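Local coordinates for lipoprotein (Streptococcus pneumoniae serotype 4, PDB 6JF1) that binds L-methionine as the substrate-binding lipoprotein of an ABC-type methionine importer, probably handing it to the membrane transporter for uptake, at residues A147-Q152 against G163-T168. Sequence-based numbering, arbitrary orientation.
Sequences ALYLLQ and GTALAT
Y149 and L148 both carry CG anti to the carbonyl carbon (chi1 -78° for Y149), which sends the tyrosine ring and the leucine branch from helix 141-153 to the loop 163-168. The Y149 hydroxyl donates a hydrogen bond to the backbone carbonyl of A165, Y149 OH to A165 O 2.8 Å. This oxygen lies at the ring edge, in the ring plane. The C=O...OH angle is 140°, and the hydroxyl is tilted 25° from the carbonyl plane. The methyl of A167 packs between the two helix side chains. A167 CB is 4.0 Å from Y149 CE2, approached obliquely, and 4.1 Å from L148 CD1. L148 CD1 also presses on the loop backbone, 3.3 Å from T168 C. V161 and L159 add further apolar contacts to Y149 and A167. S145 OG, about one turn before Y149 on the helix, is hydrogen-bonded to A167 N. The contact thus ties the loop between strands 158-159 and 172-174 back onto the helix that precedes them. The T168 side chain is about 4 Å from that of the zinc ligand E144. One polar bond to a main-chain carbonyl, beside a small apolar patch, is consistent with the tyrosine helping to set the path of the loop backbone.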
ATOM      1  N   ALA A 147       7.920   8.557   1.298  1.00 18.95           N
ATOM      2  CA  ALA A 147       8.480   8.922   0.034  1.00 21.63           C
ATOM      3  C   ALA A 147       9.634   9.931   0.235  1.00 22.30           C
ATOM      4  O   ALA A 147      10.636   9.870  -0.455  1.00 22.94           O
ATOM      5  CB  ALA A 147       7.381   9.503  -0.832  1.00 18.26           C
ATOM      6  N   LEU A 148       9.447  10.895   1.130  1.00 21.64           N
ATOM      7  CA  LEU A 148      10.450  11.939   1.369  1.00 23.50           C
ATOM      8  C   LEU A 148      11.726  11.353   1.989  1.00 27.15           C
ATOM      9  O   LEU A 148      12.849  11.712   1.572  1.00 24.01           O
ATOM     10  CB  LEU A 148       9.841  13.029   2.258  1.00 22.52           C
ATOM     11  CG  LEU A 148       8.788  13.866   1.541  1.00 23.73           C
ATOM     12  CD1 LEU A 148       8.087  14.800   2.506  1.00 22.82           C
ATOM     13  CD2 LEU A 148       9.417  14.635   0.391  1.00 26.32           C
ATOM     14  N   TYR A 149      11.577  10.465   2.975  1.00 24.97           N
ATOM     15  CA  TYR A 149      12.785   9.819   3.474  1.00 24.90           C
ATOM     16  C   TYR A 149      13.483   9.014   2.365  1.00 25.49           C
ATOM     17  O   TYR A 149      14.712   8.914   2.354  1.00 23.32           O
ATOM     18  CB  TYR A 149      12.473   8.952   4.690  1.00 22.37           C
ATOM     19  CG  TYR A 149      12.297   9.729   5.965  1.00 26.58           C
ATOM     20  CD1 TYR A 149      13.399  10.288   6.614  1.00 30.14           C
ATOM     21  CD2 TYR A 149      11.048   9.868   6.558  1.00 23.88           C
ATOM     22  CE1 TYR A 149      13.263  10.979   7.813  1.00 30.29           C
ATOM     23  CE2 TYR A 149      10.894  10.567   7.747  1.00 27.21           C
ATOM     24  CZ  TYR A 149      12.003  11.122   8.372  1.00 28.56           C
ATOM     25  OH  TYR A 149      11.857  11.772   9.560  1.00 28.60           O
ATOM     26  N   LEU A 150      12.700   8.424   1.466  1.00 26.02           N
ATOM     27  CA  LEU A 150      13.220   7.689   0.308  1.00 27.14           C
ATOM     28  C   LEU A 150      14.026   8.626  -0.598  1.00 26.00           C
ATOM     29  O   LEU A 150      15.119   8.263  -1.076  1.00 25.42           O
ATOM     30  CB  LEU A 150      12.073   7.078  -0.511  1.00 28.47           C
ATOM     31  CG  LEU A 150      12.549   6.162  -1.643  1.00 31.52           C
ATOM     32  CD1 LEU A 150      12.855   4.785  -1.096  1.00 36.79           C
ATOM     33  CD2 LEU A 150      11.547   6.053  -2.771  1.00 34.34           C
ATOM     34  N   LEU A 151      13.469   9.805  -0.866  1.00 23.19           N
ATOM     35  CA  LEU A 151      14.148  10.741  -1.737  1.00 25.93           C
ATOM     36  C   LEU A 151      15.448  11.183  -1.038  1.00 25.44           C
ATOM     37  O   LEU A 151      16.464  11.365  -1.696  1.00 25.92           O
ATOM     38  CB  LEU A 151      13.236  11.941  -2.031  1.00 25.14           C
ATOM     39  CG  LEU A 151      12.024  11.701  -2.936  1.00 25.84           C
ATOM     40  CD1 LEU A 151      11.434  13.055  -3.362  1.00 24.80           C
ATOM     41  CD2 LEU A 151      12.416  10.874  -4.168  1.00 24.96           C
ATOM     42  N   GLN A 152      15.430  11.278   0.286  1.00 25.86           N
ATOM     43  CA  GLN A 152      16.627  11.657   1.001  1.00 27.56           C
ATOM     44  C   GLN A 152      17.664  10.532   0.915  1.00 31.43           C
ATOM     45  O   GLN A 152      18.795  10.773   0.555  1.00 29.09           O
ATOM     46  CB  GLN A 152      16.319  12.034   2.446  1.00 31.68           C
ATOM     47  CG  GLN A 152      17.586  12.195   3.276  1.00 30.74           C
ATOM     48  CD  GLN A 152      17.306  12.729   4.655  1.00 31.44           C
ATOM     49  OE1 GLN A 152      17.508  13.921   4.930  1.00 31.99           O
ATOM     50  NE2 GLN A 152      16.804  11.859   5.521  1.00 25.67           N
ATOM     51  N   GLY A 163      14.371  10.292  12.469  1.00 43.24           N
ATOM     52  CA  GLY A 163      13.848   9.307  13.407  1.00 44.28           C
ATOM     53  C   GLY A 163      12.446   8.891  13.010  1.00 46.77           C
ATOM     54  O   GLY A 163      12.219   8.401  11.889  1.00 45.61           O
ATOM     55  N   THR A 164      11.521   9.101  13.936  1.00 46.59           N
ATOM     56  CA  THR A 164      10.128   8.694  13.747  1.00 48.25           C
ATOM     57  C   THR A 164       9.280   9.927  13.388  1.00 40.92           C
ATOM     58  O   THR A 164       8.075   9.855  13.328  1.00 46.87           O
ATOM     59  CB  THR A 164       9.621   7.960  14.999  1.00 49.86           C
ATOM     60  OG1 THR A 164       9.878   8.789  16.134  1.00 53.26           O
ATOM     61  N   ALA A 165       9.923  11.068  13.178  1.00 40.90           N
ATOM     62  CA  ALA A 165       9.207  12.274  12.834  1.00 36.41           C
ATOM     63  C   ALA A 165       8.589  12.057  11.449  1.00 32.09           C
ATOM     64  O   ALA A 165       9.277  11.589  10.561  1.00 31.07           O
ATOM     65  CB  ALA A 165      10.166  13.451  12.844  1.00 32.93           C
ATOM     66  N   LEU A 166       7.317  12.401  11.271  1.00 31.76           N
ATOM     67  CA  LEU A 166       6.739  12.409   9.923  1.00 34.18           C
ATOM     68  C   LEU A 166       7.337  13.571   9.147  1.00 35.11           C
ATOM     69  O   LEU A 166       7.261  14.684   9.629  1.00 35.65           O
ATOM     70  CB  LEU A 166       5.221  12.594   9.991  1.00 33.22           C
ATOM     71  CG  LEU A 166       4.421  11.339  10.328  1.00 39.88           C
ATOM     72  CD1 LEU A 166       2.938  11.667  10.416  1.00 43.43           C
ATOM     73  CD2 LEU A 166       4.666  10.229   9.311  1.00 38.02           C
ATOM     74  N   ALA A 167       7.902  13.310   7.960  1.00 29.12           N
ATOM     75  CA  ALA A 167       8.359  14.403   7.094  1.00 26.63           C
ATOM     76  C   ALA A 167       7.206  14.877   6.192  1.00 28.83           C
ATOM     77  O   ALA A 167       6.392  14.074   5.702  1.00 25.73           O
ATOM     78  CB  ALA A 167       9.574  13.993   6.290  1.00 24.35           C
ATOM     79  N   THR A 168       7.141  16.188   5.990  1.00 26.42           N
ATOM     80  CA  THR A 168       6.291  16.777   4.980  1.00 28.94           C
ATOM     81  C   THR A 168       7.204  17.553   4.032  1.00 27.18           C
ATOM     82  O   THR A 168       8.413  17.714   4.278  1.00 27.28           O
ATOM     83  CB  THR A 168       5.244  17.730   5.580  1.00 31.99           C
ATOM     84  OG1 THR A 168       5.887  18.968   5.887  1.00 36.82           O
ATOM     85  CG2 THR A 168       4.526  17.186   6.795  1.00 30.86           C
TER